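Local coordinates for protein ATP-citrate lyase beta-subunit (Chlorobium limicola, PDB 6HXJ) that probably takes part, as one subunit of ATP-citrate lyase, in the ATP-dependent conversion of citrate and CoA to oxaloacetate and acetyl-CoA, at residues K248-F253 with E290-P295; Q238-I243 with E301-T306; A262-G267 with I316-A321. All coordinates share one frame; numbering follows the deposited sequence.

Interaction 1: residues K248-F253 with E290-P295. With COA (coenzyme A), chain B.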
ATOM      1  N   LYS A 248      28.077 -33.539   1.539  1.00 86.99           N
ATOM      2  CA  LYS A 248      27.220 -34.321   2.436  1.00 84.99           C
ATOM      3  C   LYS A 248      27.318 -35.815   2.131  1.00 88.15           C
ATOM      4  O   LYS A 248      27.294 -36.637   3.065  1.00 86.34           O
ATOM      5  CB  LYS A 248      25.782 -33.805   2.426  1.00 85.88           C
ATOM      6  CG  LYS A 248      25.560 -32.671   3.424  1.00107.46           C
ATOM      7  CD  LYS A 248      24.347 -31.829   3.073  1.00124.89           C
ATOM      8  CE  LYS A 248      24.402 -30.423   3.649  1.00136.59           C
ATOM      9  NZ  LYS A 248      23.278 -29.569   3.162  1.00138.37           N
ATOM     10  N   GLY A 249      27.526 -36.142   0.845  1.00 84.35           N
ATOM     11  CA  GLY A 249      27.757 -37.521   0.422  1.00 81.84           C
ATOM     12  C   GLY A 249      29.163 -38.000   0.758  1.00 86.68           C
ATOM     13  O   GLY A 249      29.862 -37.415   1.599  1.00 87.75           O
ATOM     14  N   SER A 250      29.613 -39.048   0.069  1.00 83.44           N
ATOM     15  CA  SER A 250      30.944 -39.615   0.292  1.00 84.82           C
ATOM     16  C   SER A 250      31.661 -40.007  -1.009  1.00 87.30           C
ATOM     17  O   SER A 250      31.071 -40.645  -1.885  1.00 84.47           O
ATOM     18  CB  SER A 250      30.861 -40.801   1.258  1.00 89.12           C
ATOM     19  OG  SER A 250      32.099 -41.476   1.424  1.00105.51           O
ATOM     20  N   VAL A 251      32.932 -39.593  -1.126  1.00 85.46           N
ATOM     21  CA  VAL A 251      33.839 -39.928  -2.233  1.00 84.95           C
ATOM     22  C   VAL A 251      35.200 -40.347  -1.657  1.00 90.86           C
ATOM     23  O   VAL A 251      35.805 -39.612  -0.879  1.00 91.22           O
ATOM     24  CB  VAL A 251      33.956 -38.909  -3.391  1.00 89.28           C
ATOM     25  CG1 VAL A 251      32.708 -38.892  -4.264  1.00 86.95           C
ATOM     26  CG2 VAL A 251      34.325 -37.516  -2.896  1.00 92.12           C
ATOM     27  N   LYS A 252      35.634 -41.580  -1.977  1.00 88.34           N
ATOM     28  CA  LYS A 252      36.874 -42.163  -1.472  1.00 90.05           C
ATOM     29  C   LYS A 252      37.708 -42.665  -2.646  1.00 95.41           C
ATOM     30  O   LYS A 252      37.177 -43.258  -3.588  1.00 93.93           O
ATOM     31  CB  LYS A 252      36.569 -43.313  -0.476  1.00 91.95           C
ATOM     32  CG  LYS A 252      35.655 -42.925   0.690  1.00110.21           C
ATOM     33  CD  LYS A 252      35.928 -43.759   1.920  1.00123.90           C
ATOM     34  CE  LYS A 252      35.362 -43.121   3.167  1.00138.03           C
ATOM     35  NZ  LYS A 252      35.985 -43.679   4.401  1.00146.19           N
ATOM     36  N   PHE A 253      39.006 -42.393  -2.619  1.00 94.51           N
ATOM     37  CA  PHE A 253      39.891 -42.875  -3.675  1.00 95.03           C
ATOM     38  C   PHE A 253      41.225 -43.312  -3.083  1.00102.61           C
ATOM     39  O   PHE A 253      41.822 -42.577  -2.295  1.00104.84           O
ATOM     40  CB  PHE A 253      40.076 -41.839  -4.808  1.00 97.12           C
ATOM     41  CG  PHE A 253      41.102 -42.214  -5.853  1.00 99.29           C
ATOM     42  CD1 PHE A 253      40.774 -43.071  -6.903  1.00100.30           C
ATOM     43  CD2 PHE A 253      42.395 -41.705  -5.794  1.00103.37           C
ATOM     44  CE1 PHE A 253      41.724 -43.414  -7.871  1.00101.89           C
ATOM     45  CE2 PHE A 253      43.343 -42.055  -6.754  1.00107.02           C
ATOM     46  CZ  PHE A 253      43.001 -42.905  -7.788  1.00103.31           C
ATOM     47  N   GLU A 290      35.189 -45.521  -4.024  1.00 94.20           N
ATOM     48  CA  GLU A 290      33.843 -45.624  -3.490  1.00 90.50           C
ATOM     49  C   GLU A 290      33.187 -44.243  -3.594  1.00 91.12           C
ATOM     50  O   GLU A 290      33.843 -43.228  -3.394  1.00 90.03           O
ATOM     51  CB  GLU A 290      33.947 -46.067  -2.021  1.00 92.12           C
ATOM     52  CG  GLU A 290      32.662 -46.020  -1.216  1.00105.76           C
ATOM     53  CD  GLU A 290      32.838 -45.540   0.212  1.00139.97           C
ATOM     54  OE1 GLU A 290      32.106 -44.603   0.608  1.00137.79           O
ATOM     55  OE2 GLU A 290      33.707 -46.085   0.932  1.00140.38           O
ATOM     56  N   TYR A 291      31.901 -44.217  -3.931  1.00 86.72           N
ATOM     57  CA  TYR A 291      31.020 -43.036  -3.925  1.00 85.84           C
ATOM     58  C   TYR A 291      29.608 -43.442  -3.396  1.00 90.81           C
ATOM     59  O   TYR A 291      29.019 -44.416  -3.871  1.00 90.24           O
ATOM     60  CB  TYR A 291      31.000 -42.258  -5.256  1.00 85.34           C
ATOM     61  CG  TYR A 291      30.253 -42.927  -6.392  1.00 83.57           C
ATOM     62  CD1 TYR A 291      28.864 -42.831  -6.496  1.00 83.49           C
ATOM     63  CD2 TYR A 291      30.936 -43.622  -7.390  1.00 84.11           C
ATOM     64  CE1 TYR A 291      28.167 -43.474  -7.521  1.00 82.83           C
ATOM     65  CE2 TYR A 291      30.250 -44.252  -8.431  1.00 84.36           C
ATOM     66  CZ  TYR A 291      28.864 -44.182  -8.488  1.00 89.88           C
ATOM     67  OH  TYR A 291      28.177 -44.791  -9.511  1.00 90.21           O
ATOM     68  N   SER A 292      29.137 -42.802  -2.340  1.00 87.67           N
ATOM     69  CA  SER A 292      27.876 -43.197  -1.735  1.00 86.80           C
ATOM     70  C   SER A 292      27.170 -42.003  -1.101  1.00 92.43           C
ATOM     71  O   SER A 292      27.712 -40.902  -1.058  1.00 94.36           O
ATOM     72  CB  SER A 292      28.120 -44.296  -0.693  1.00 90.50           C
ATOM     73  OG  SER A 292      29.033 -43.888   0.313  1.00101.37           O
ATOM     74  N   GLY A 293      25.966 -42.242  -0.607  1.00 87.64           N
ATOM     75  CA  GLY A 293      25.162 -41.258   0.104  1.00 88.45           C
ATOM     76  C   GLY A 293      24.676 -40.117  -0.757  1.00 94.43           C
ATOM     77  O   GLY A 293      24.619 -38.976  -0.284  1.00 95.14           O
ATOM     78  N   ASP A 294      24.308 -40.432  -2.027  1.00 91.46           N
ATOM     79  CA  ASP A 294      23.847 -39.473  -3.054  1.00 92.38           C
ATOM     80  C   ASP A 294      24.827 -38.282  -3.165  1.00 93.08           C
ATOM     81  O   ASP A 294      24.497 -37.157  -2.760  1.00 93.53           O
ATOM     82  CB  ASP A 294      22.374 -39.027  -2.826  1.00 95.45           C
ATOM     83  CG  ASP A 294      21.650 -38.490  -4.065  1.00113.93           C
ATOM     84  OD1 ASP A 294      22.237 -38.562  -5.194  1.00117.09           O
ATOM     85  OD2 ASP A 294      20.486 -38.027  -3.920  1.00118.00           O
ATOM     86  N   PRO A 295      26.089 -38.543  -3.565  1.00 86.94           N
ATOM     87  CA  PRO A 295      27.036 -37.435  -3.657  1.00 88.81           C
ATOM     88  C   PRO A 295      26.693 -36.532  -4.856  1.00 95.10           C
ATOM     89  O   PRO A 295      25.913 -36.924  -5.743  1.00 92.89           O
ATOM     90  CB  PRO A 295      28.392 -38.141  -3.758  1.00 90.20           C
ATOM     91  CG  PRO A 295      28.100 -39.442  -4.395  1.00 91.87           C
ATOM     92  CD  PRO A 295      26.674 -39.793  -4.104  1.00 86.06           C
TER
HETATM   93  N1A COA B1001      22.113 -18.772   0.767  1.00 66.76           N
HETATM   94  C2A COA B1001      23.204 -19.439   1.154  1.00 63.77           C
HETATM   95  N3A COA B1001      23.317 -20.723   1.495  1.00 67.45           N
HETATM   96  C4A COA B1001      22.129 -21.346   1.444  1.00 70.54           C
HETATM   97  C5A COA B1001      20.916 -20.783   1.086  1.00 71.78           C
HETATM   98  C6A COA B1001      20.935 -19.430   0.698  1.00 68.46           C
HETATM   99  N6A COA B1001      19.889 -18.803   0.168  1.00 69.26           N
HETATM  100  N7A COA B1001      19.896 -21.724   1.158  1.00 73.99           N
HETATM  101  C8A COA B1001      20.512 -22.820   1.529  1.00 71.30           C
HETATM  102  N9A COA B1001      21.860 -22.664   1.728  1.00 72.93           N
HETATM  103  C1B COA B1001      22.808 -23.668   2.205  1.00 79.66           C
HETATM  104  C2B COA B1001      22.462 -24.259   3.575  1.00 78.11           C
HETATM  105  O2B COA B1001      22.919 -23.440   4.650  1.00 71.54           O
HETATM  106  C3B COA B1001      23.097 -25.645   3.457  1.00 82.68           C
HETATM  107  O3B COA B1001      24.520 -25.557   3.681  1.00 86.04           O
HETATM  108  P3B COA B1001      25.390 -26.120   4.942  1.00 89.00           P
HETATM  109  O7A COA B1001      26.627 -26.780   4.294  1.00 94.67           O
HETATM  110  O8A COA B1001      24.623 -27.222   5.676  1.00 87.22           O
HETATM  111  O9A COA B1001      25.749 -24.975   5.812  1.00 89.90           O
HETATM  112  C4B COA B1001      22.897 -26.010   1.985  1.00 87.74           C
HETATM  113  O4B COA B1001      22.816 -24.748   1.289  1.00 86.56           O
HETATM  114  C5B COA B1001      21.705 -26.868   1.620  1.00 98.82           C
HETATM  115  O5B COA B1001      20.841 -27.035   2.773  1.00112.03           O
HETATM  116  P1A COA B1001      19.321 -26.492   3.099  1.00122.57           P
HETATM  117  O1A COA B1001      19.162 -25.798   4.408  1.00122.75           O
HETATM  118  O2A COA B1001      18.757 -25.715   1.905  1.00119.95           O
HETATM  119  O3A COA B1001      18.635 -27.928   3.139  1.00132.68           O
HETATM  120  P2A COA B1001      18.020 -28.886   2.027  1.00140.22           P
HETATM  121  O4A COA B1001      19.097 -29.967   1.706  1.00140.94           O
HETATM  122  O5A COA B1001      16.679 -29.332   2.453  1.00140.72           O
HETATM  123  O6A COA B1001      17.855 -27.992   0.702  1.00141.61           O

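Interaction 2: residues Q238-I243 with E301-T306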
ATOM      1  N   GLN A 238      44.475 -36.866  -1.721  1.00126.73           N
ATOM      2  CA  GLN A 238      44.159 -35.713  -0.882  1.00128.45           C
ATOM      3  C   GLN A 238      43.106 -34.833  -1.537  1.00130.24           C
ATOM      4  O   GLN A 238      42.243 -34.272  -0.853  1.00129.52           O
ATOM      5  CB  GLN A 238      45.416 -34.914  -0.540  1.00134.59           C
ATOM      6  CG  GLN A 238      46.450 -35.730   0.246  1.00146.50           C
ATOM      7  CD  GLN A 238      46.977 -35.172   1.557  1.00162.84           C
ATOM      8  OE1 GLN A 238      46.413 -35.430   2.626  1.00156.14           O
ATOM      9  NE2 GLN A 238      48.136 -34.506   1.532  1.00152.85           N
ATOM     10  N   GLN A 239      43.133 -34.755  -2.869  1.00125.04           N
ATOM     11  CA  GLN A 239      42.124 -33.956  -3.557  1.00123.42           C
ATOM     12  C   GLN A 239      40.713 -34.537  -3.363  1.00122.24           C
ATOM     13  O   GLN A 239      39.769 -33.789  -3.102  1.00121.79           O
ATOM     14  CB  GLN A 239      42.485 -33.771  -5.034  1.00125.05           C
ATOM     15  CG  GLN A 239      43.624 -32.777  -5.249  1.00148.42           C
ATOM     16  CD  GLN A 239      43.188 -31.314  -5.410  1.00174.07           C
ATOM     17  OE1 GLN A 239      42.030 -30.926  -5.161  1.00168.80           O
ATOM     18  NE2 GLN A 239      44.126 -30.460  -5.822  1.00168.05           N
ATOM     19  N   ILE A 240      40.594 -35.879  -3.427  1.00115.16           N
ATOM     20  CA  ILE A 240      39.339 -36.607  -3.236  1.00111.22           C
ATOM     21  C   ILE A 240      38.842 -36.488  -1.782  1.00115.66           C
ATOM     22  O   ILE A 240      37.631 -36.363  -1.596  1.00113.85           O
ATOM     23  CB  ILE A 240      39.440 -38.083  -3.739  1.00111.54           C
ATOM     24  CG1 ILE A 240      39.861 -38.169  -5.236  1.00112.44           C
ATOM     25  CG2 ILE A 240      38.168 -38.910  -3.485  1.00108.46           C
ATOM     26  CD1 ILE A 240      38.856 -37.578  -6.365  1.00119.54           C
ATOM     27  N   MET A 241      39.762 -36.518  -0.766  1.00113.70           N
ATOM     28  CA  MET A 241      39.454 -36.381   0.671  1.00114.54           C
ATOM     29  C   MET A 241      38.926 -34.970   0.988  1.00119.13           C
ATOM     30  O   MET A 241      38.081 -34.804   1.876  1.00118.82           O
ATOM     31  CB  MET A 241      40.686 -36.647   1.551  1.00120.46           C
ATOM     32  CG  MET A 241      41.224 -38.042   1.490  1.00123.67           C
ATOM     33  SD  MET A 241      42.537 -38.259   2.731  1.00132.94           S
ATOM     34  CE  MET A 241      41.551 -38.275   4.353  1.00129.47           C
ATOM     35  N   GLU A 242      39.439 -33.959   0.274  1.00116.68           N
ATOM     36  CA  GLU A 242      39.038 -32.559   0.402  1.00118.65           C
ATOM     37  C   GLU A 242      37.591 -32.431  -0.104  1.00116.00           C
ATOM     38  O   GLU A 242      36.728 -31.843   0.565  1.00115.46           O
ATOM     39  CB  GLU A 242      40.032 -31.684  -0.419  1.00123.92           C
ATOM     40  CG  GLU A 242      39.653 -30.215  -0.607  1.00144.82           C
ATOM     41  CD  GLU A 242      39.994 -29.576  -1.948  1.00173.65           C
ATOM     42  OE1 GLU A 242      39.169 -28.768  -2.437  1.00166.62           O
ATOM     43  OE2 GLU A 242      41.079 -29.867  -2.505  1.00169.81           O
ATOM     44  N   ILE A 243      37.349 -33.021  -1.293  1.00108.16           N
ATOM     45  CA  ILE A 243      36.041 -33.046  -1.940  1.00104.70           C
ATOM     46  C   ILE A 243      34.999 -33.678  -1.002  1.00107.87           C
ATOM     47  O   ILE A 243      33.939 -33.096  -0.814  1.00107.37           O
ATOM     48  CB  ILE A 243      36.079 -33.705  -3.351  1.00104.34           C
ATOM     49  CG1 ILE A 243      36.822 -32.793  -4.346  1.00106.70           C
ATOM     50  CG2 ILE A 243      34.643 -33.945  -3.870  1.00100.67           C
ATOM     51  CD1 ILE A 243      37.392 -33.480  -5.519  1.00109.22           C
ATOM     52  N   GLU A 301      32.068 -36.543 -10.871  1.00101.93           N
ATOM     53  CA  GLU A 301      32.809 -36.190 -12.085  1.00104.02           C
ATOM     54  C   GLU A 301      34.301 -36.083 -11.742  1.00105.63           C
ATOM     55  O   GLU A 301      35.143 -36.589 -12.495  1.00106.36           O
ATOM     56  CB  GLU A 301      32.262 -34.872 -12.672  1.00108.07           C
ATOM     57  CG  GLU A 301      32.804 -34.487 -14.035  1.00126.67           C
ATOM     58  CD  GLU A 301      32.161 -33.260 -14.660  1.00162.96           C
ATOM     59  OE1 GLU A 301      32.646 -32.834 -15.735  1.00170.78           O
ATOM     60  OE2 GLU A 301      31.154 -32.752 -14.109  1.00156.01           O
ATOM     61  N   ALA A 302      34.609 -35.477 -10.572  1.00 98.26           N
ATOM     62  CA  ALA A 302      35.964 -35.310 -10.061  1.00 97.67           C
ATOM     63  C   ALA A 302      36.608 -36.692  -9.875  1.00 98.35           C
ATOM     64  O   ALA A 302      37.749 -36.914 -10.311  1.00 96.20           O
ATOM     65  CB  ALA A 302      35.919 -34.556  -8.739  1.00 98.74           C
ATOM     66  N   LEU A 303      35.815 -37.641  -9.287  1.00 93.61           N
ATOM     67  CA  LEU A 303      36.235 -39.022  -9.027  1.00 92.22           C
ATOM     68  C   LEU A 303      36.471 -39.799 -10.319  1.00 93.81           C
ATOM     69  O   LEU A 303      37.505 -40.459 -10.444  1.00 92.69           O
ATOM     70  CB  LEU A 303      35.237 -39.744  -8.115  1.00 90.15           C
ATOM     71  CG  LEU A 303      35.696 -41.090  -7.464  1.00 94.11           C
ATOM     72  CD1 LEU A 303      37.122 -41.019  -6.887  1.00 96.45           C
ATOM     73  CD2 LEU A 303      34.760 -41.506  -6.368  1.00 93.91           C
ATOM     74  N   THR A 304      35.529 -39.681 -11.283  1.00 90.03           N
ATOM     75  CA  THR A 304      35.592 -40.310 -12.608  1.00 90.51           C
ATOM     76  C   THR A 304      36.861 -39.869 -13.310  1.00 98.26           C
ATOM     77  O   THR A 304      37.607 -40.728 -13.763  1.00 99.26           O
ATOM     78  CB  THR A 304      34.331 -39.973 -13.448  1.00 99.26           C
ATOM     79  OG1 THR A 304      33.164 -40.339 -12.722  1.00100.59           O
ATOM     80  CG2 THR A 304      34.318 -40.645 -14.811  1.00 98.15           C
ATOM     81  N   GLU A 305      37.116 -38.545 -13.358  1.00 96.93           N
ATOM     82  CA  GLU A 305      38.272 -37.925 -13.996  1.00 99.83           C
ATOM     83  C   GLU A 305      39.594 -38.489 -13.468  1.00104.13           C
ATOM     84  O   GLU A 305      40.425 -38.919 -14.272  1.00106.12           O
ATOM     85  CB  GLU A 305      38.187 -36.401 -13.901  1.00103.25           C
ATOM     86  CG  GLU A 305      37.251 -35.863 -14.973  1.00113.82           C
ATOM     87  CD  GLU A 305      36.978 -34.371 -14.983  1.00139.80           C
ATOM     88  OE1 GLU A 305      37.894 -33.587 -14.640  1.00141.80           O
ATOM     89  OE2 GLU A 305      35.858 -33.984 -15.394  1.00127.99           O
ATOM     90  N   THR A 306      39.726 -38.593 -12.132  1.00 98.73           N
ATOM     91  CA  THR A 306      40.889 -39.148 -11.428  1.00 99.15           C
ATOM     92  C   THR A 306      41.176 -40.603 -11.875  1.00103.09           C
ATOM     93  O   THR A 306      42.334 -40.948 -12.144  1.00102.85           O
ATOM     94  CB  THR A 306      40.632 -39.081  -9.897  1.00104.29           C
ATOM     95  OG1 THR A 306      40.213 -37.775  -9.513  1.00105.26           O
ATOM     96  CG2 THR A 306      41.830 -39.503  -9.059  1.00103.01           C
TER

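Interaction 3: residues A262-G267 with I316-A321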
ATOM      1  N   ALA A 262      40.416 -50.832 -13.279  1.00107.47           N
ATOM      2  CA  ALA A 262      40.015 -49.658 -12.500  1.00105.11           C
ATOM      3  C   ALA A 262      38.554 -49.672 -12.027  1.00101.53           C
ATOM      4  O   ALA A 262      37.630 -49.805 -12.826  1.00 99.62           O
ATOM      5  CB  ALA A 262      40.324 -48.380 -13.277  1.00107.04           C
ATOM      6  N   LEU A 263      38.364 -49.533 -10.729  1.00 94.54           N
ATOM      7  CA  LEU A 263      37.027 -49.541 -10.150  1.00 91.57           C
ATOM      8  C   LEU A 263      36.477 -48.131  -9.940  1.00 94.06           C
ATOM      9  O   LEU A 263      37.180 -47.274  -9.407  1.00 92.16           O
ATOM     10  CB  LEU A 263      37.008 -50.313  -8.801  1.00 90.77           C
ATOM     11  CG  LEU A 263      37.677 -51.682  -8.724  1.00 95.09           C
ATOM     12  CD1 LEU A 263      37.813 -52.125  -7.277  1.00 94.60           C
ATOM     13  CD2 LEU A 263      36.933 -52.705  -9.581  1.00 94.69           C
ATOM     14  N   LEU A 264      35.212 -47.916 -10.338  1.00 92.04           N
ATOM     15  CA  LEU A 264      34.423 -46.698 -10.147  1.00 92.59           C
ATOM     16  C   LEU A 264      33.055 -47.196  -9.645  1.00 95.98           C
ATOM     17  O   LEU A 264      32.027 -47.130 -10.326  1.00 96.79           O
ATOM     18  CB  LEU A 264      34.326 -45.872 -11.459  1.00 94.42           C
ATOM     19  CG  LEU A 264      33.431 -44.593 -11.483  1.00 99.21           C
ATOM     20  CD1 LEU A 264      33.735 -43.634 -10.343  1.00 99.22           C
ATOM     21  CD2 LEU A 264      33.510 -43.894 -12.817  1.00103.70           C
ATOM     22  N   THR A 265      33.070 -47.758  -8.448  1.00 90.73           N
ATOM     23  CA  THR A 265      31.898 -48.415  -7.889  1.00 88.76           C
ATOM     24  C   THR A 265      31.180 -47.609  -6.775  1.00 90.44           C
ATOM     25  O   THR A 265      31.787 -46.839  -6.015  1.00 89.07           O
ATOM     26  CB  THR A 265      32.289 -49.834  -7.447  1.00 89.79           C
ATOM     27  OG1 THR A 265      33.399 -49.718  -6.555  1.00 89.90           O
ATOM     28  CG2 THR A 265      32.711 -50.722  -8.642  1.00 83.93           C
ATOM     29  N   ALA A 266      29.863 -47.813  -6.712  1.00 85.43           N
ATOM     30  CA  ALA A 266      28.966 -47.158  -5.772  1.00 83.58           C
ATOM     31  C   ALA A 266      28.755 -47.970  -4.480  1.00 89.32           C
ATOM     32  O   ALA A 266      28.380 -49.153  -4.535  1.00 88.63           O
ATOM     33  CB  ALA A 266      27.637 -46.916  -6.447  1.00 83.11           C
ATOM     34  N   GLY A 267      28.987 -47.308  -3.336  1.00 87.07           N
ATOM     35  CA  GLY A 267      28.858 -47.891  -2.004  1.00 86.83           C
ATOM     36  C   GLY A 267      30.083 -48.674  -1.569  1.00 92.67           C
ATOM     37  O   GLY A 267      30.686 -49.389  -2.376  1.00 93.64           O
ATOM     38  N   ILE A 316      37.310 -50.391 -17.199  1.00 96.19           N
ATOM     39  CA  ILE A 316      36.747 -49.550 -16.127  1.00 94.30           C
ATOM     40  C   ILE A 316      35.492 -50.290 -15.628  1.00 98.36           C
ATOM     41  O   ILE A 316      34.645 -50.664 -16.444  1.00 98.70           O
ATOM     42  CB  ILE A 316      36.406 -48.062 -16.511  1.00 97.30           C
ATOM     43  CG1 ILE A 316      37.579 -47.307 -17.191  1.00 98.67           C
ATOM     44  CG2 ILE A 316      35.874 -47.256 -15.285  1.00 96.73           C
ATOM     45  CD1 ILE A 316      37.152 -46.055 -17.927  1.00 91.05           C
ATOM     46  N   ILE A 317      35.411 -50.534 -14.293  1.00 93.63           N
ATOM     47  CA  ILE A 317      34.262 -51.191 -13.693  1.00 92.12           C
ATOM     48  C   ILE A 317      33.416 -50.146 -12.995  1.00 95.14           C
ATOM     49  O   ILE A 317      33.753 -49.683 -11.902  1.00 93.05           O
ATOM     50  CB  ILE A 317      34.611 -52.418 -12.785  1.00 95.38           C
ATOM     51  CG1 ILE A 317      35.525 -53.462 -13.483  1.00 97.70           C
ATOM     52  CG2 ILE A 317      33.354 -53.089 -12.212  1.00 94.89           C
ATOM     53  CD1 ILE A 317      35.066 -54.057 -14.808  1.00103.74           C
ATOM     54  N   VAL A 318      32.324 -49.756 -13.666  1.00 92.84           N
ATOM     55  CA  VAL A 318      31.356 -48.786 -13.174  1.00 91.01           C
ATOM     56  C   VAL A 318      30.215 -49.634 -12.628  1.00 95.18           C
ATOM     57  O   VAL A 318      29.204 -49.850 -13.303  1.00 96.81           O
ATOM     58  CB  VAL A 318      30.913 -47.769 -14.278  1.00 96.14           C
ATOM     59  CG1 VAL A 318      30.019 -46.681 -13.699  1.00 94.42           C
ATOM     60  CG2 VAL A 318      32.119 -47.139 -14.965  1.00 97.81           C
ATOM     61  N   GLY A 319      30.431 -50.199 -11.447  1.00 90.00           N
ATOM     62  CA  GLY A 319      29.465 -51.081 -10.808  1.00 88.26           C
ATOM     63  C   GLY A 319      28.803 -50.534  -9.568  1.00 89.25           C
ATOM     64  O   GLY A 319      29.066 -49.414  -9.119  1.00 88.07           O
ATOM     65  N   GLY A 320      27.957 -51.357  -9.006  1.00 84.74           N
ATOM     66  CA  GLY A 320      27.259 -51.042  -7.785  1.00 82.84           C
ATOM     67  C   GLY A 320      26.054 -51.925  -7.633  1.00 89.04           C
ATOM     68  O   GLY A 320      25.671 -52.667  -8.550  1.00 90.62           O
ATOM     69  N   ALA A 321      25.446 -51.848  -6.456  1.00 84.71           N
ATOM     70  CA  ALA A 321      24.245 -52.610  -6.151  1.00 84.58           C
ATOM     71  C   ALA A 321      23.037 -51.798  -6.617  1.00 87.32           C
ATOM     72  O   ALA A 321      23.184 -50.900  -7.459  1.00 88.34           O
ATOM     73  CB  ALA A 321      24.175 -52.873  -4.654  1.00 84.94           C
TER

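Interaction 1: residues K248-F253 with E290-P295
Ser250 and Ser292 form a backbone ring across two antiparallel strands. Ser250 N donates a hydrogen bond to Ser292 O at 2.9 Å, and Ser292 N donates one to Ser250 O. Lys252 and Glu290, the next hydrogen-bonded pair along the ladder, repeat the exchange; Lys252 N reaches Glu290 O at 2.8 Å. Val251 and Tyr291 sit between these two hydrogen-bonded pairs as a non-hydrogen-bonded pair.

The polar side chains gather on one face of the sheet. Glu290 OE1 accepts from two hydroxyls, Ser250 OG and Ser292 OG, each 3.2 Å from it. Ser250 OG comes in on the syn side and Ser292 OG on the anti side, from opposite faces of the carboxylate plane. The two bonds should limit rotation of the carboxylate. Lys252 lies alongside Glu290 and points the same way. Its methylenes make the contact, with Lys252 CD 3.4 Å from Glu290 OE2. Lys252 NZ stays 4.8 Å from Glu290 OE2, so any attraction is at longer range.

The apolar contacts are on the opposite face. Val251 CG1 meets Tyr291 CB at 3.9 Å. The Tyr291 ring leads away from Val251 toward Phe332 and Ile335 of helix 328-344. Beyond the paired residues, Gly249 runs close beside Gly293 and Pro295.

Lys248 extends its side chain away from the sheet to coenzyme A, where NZ is 3.5 Å from COA C5B. Gly293 N is hydrogen-bonded to a bound citrate anion. That citrate probably comes from the crystallisation liquor, though its place in the loop after strand 287-292 fits the citrate-binding family. The two strands form the antiparallel edge of an otherwise parallel, flavodoxin-like sheet of the succinyl-CoA synthetase kind.

Interaction 2: residues Q238-I243 with E301-T306
Ile240 and Leu303 are the nearest CA pair, 7.0 Å apart, of two helical segments that run antiparallel at 169° with their axes 10.7 Å apart. At this spacing the side chains bridge the gap.

Ile240 makes most of the contact. Its CG1 lies beside the backbone N, and a second turn at chi2 (-65°) folds CD1 back instead of extending the chain. Ile240 CD1 touches Leu303 CD1 at 3.9 Å, and Ile240 CG2 lies 4.1 Å from that methyl. One leucine methyl is thus met by both branches of the isoleucine. The two side chains cross at about a right angle. Ile240 and Thr306 approach tip to tip, with Ile240 CD1 3.4 Å from Thr306 OG1.

Ile243, one turn further along, sets CD1 against Ala302 CB at 3.7 Å. The end of Ile243, extended at chi2, meets a small residue here, close to helix 297-309. Ile243 also packs on Trp298 and Ala299, earlier in that helix.

The Thr306 hydroxyl has a partner in its own helix. Thr306 OG1 donates to Ala302 O at 2.7 Å, and Thr306 N donates to the same oxygen at 3.2 Å. The two donors reach it from opposite faces of the carbonyl plane. On the sheet side, Phe253 of strand 250-255 touches Ile240, Leu303 and Thr306, while Val251 touches Ile243.

Both helices therefore lie over one face of the sheet in the citrate-binding domain. Between the segments the contact is made by van der Waals packing of aliphatic groups. Its one polar side-chain atom, Thr306 OG1, is already bonded within its helix, so it can face the Ile240 methyl without needing a partner across the interface.

Interaction 3: residues A262-G267 with I316-A321
Ala262 and Leu264 bond to the N-H and C=O of Ile317, which lies between them in the register. This is the alternating ladder of two adjacent parallel strands, here in the interior of a flavodoxin-like alpha/beta sheet. Ile317 N donates to Ala262 O at 2.8 Å, nearly straight, with an N-H...O angle of 173°. Leu264 N then donates to Ile317 O at 2.8 Å. Past the regular strand, Ala266 N still reaches Gly319 O at 3.0 Å.

Side chains pair along both faces. Leu263 lies beside Ile317 and points the same way, its CD2 4.0 Å from Ile317 CB. On the other face Leu264 lies beside Val318. With its CG anti to the backbone N (chi1 175°), Leu264 brings CD2 to 4.1 Å from Val318 CG2. Leu264 CB also comes within 4.4 Å of Ile316 CG2.

The next shell packs against these groups. Helix 328-344 covers Leu264, Ile316 and Val318 through Ile335 and Phe339. Strand 352-356 flanks the 316-318 strand and bonds to its backbone. Thr265 OG1 is hydrogen-bonded to Ser271 and to Ala289 O. Gly267 is the N-cap of the following helix, and the Ala266 side chain is about 4 Å from a bound citrate anion. Gly320 O and Ala321 O are held by Arg356 and Arg357. Thr265 turns its methyl, not its hydroxyl, to the neighbouring strand: CG2 rests 3.6 Å from Ile317 O.

Interactions 1 and 3 belong to one mixed sheet. Interaction 3 lies in its buried parallel interior; interaction 1 is at the antiparallel edge and is only partly buried. They meet where Tyr291 O takes a probable hydrogen bond from Gly267 N, and where the Tyr291 ring packs on Ala266. Interaction 2 is also buried and joins helices 235-246 and 297-309 over one face of that sheet. It touches interaction 1 through Ile240 and Leu303, and interaction 3 through Thr304 and Leu264. Backbone bonds dominate interactions 1 and 3, whereas aliphatic packing makes interaction 2. Charged side chains take part across the contact in interaction 1 alone, on its more open face.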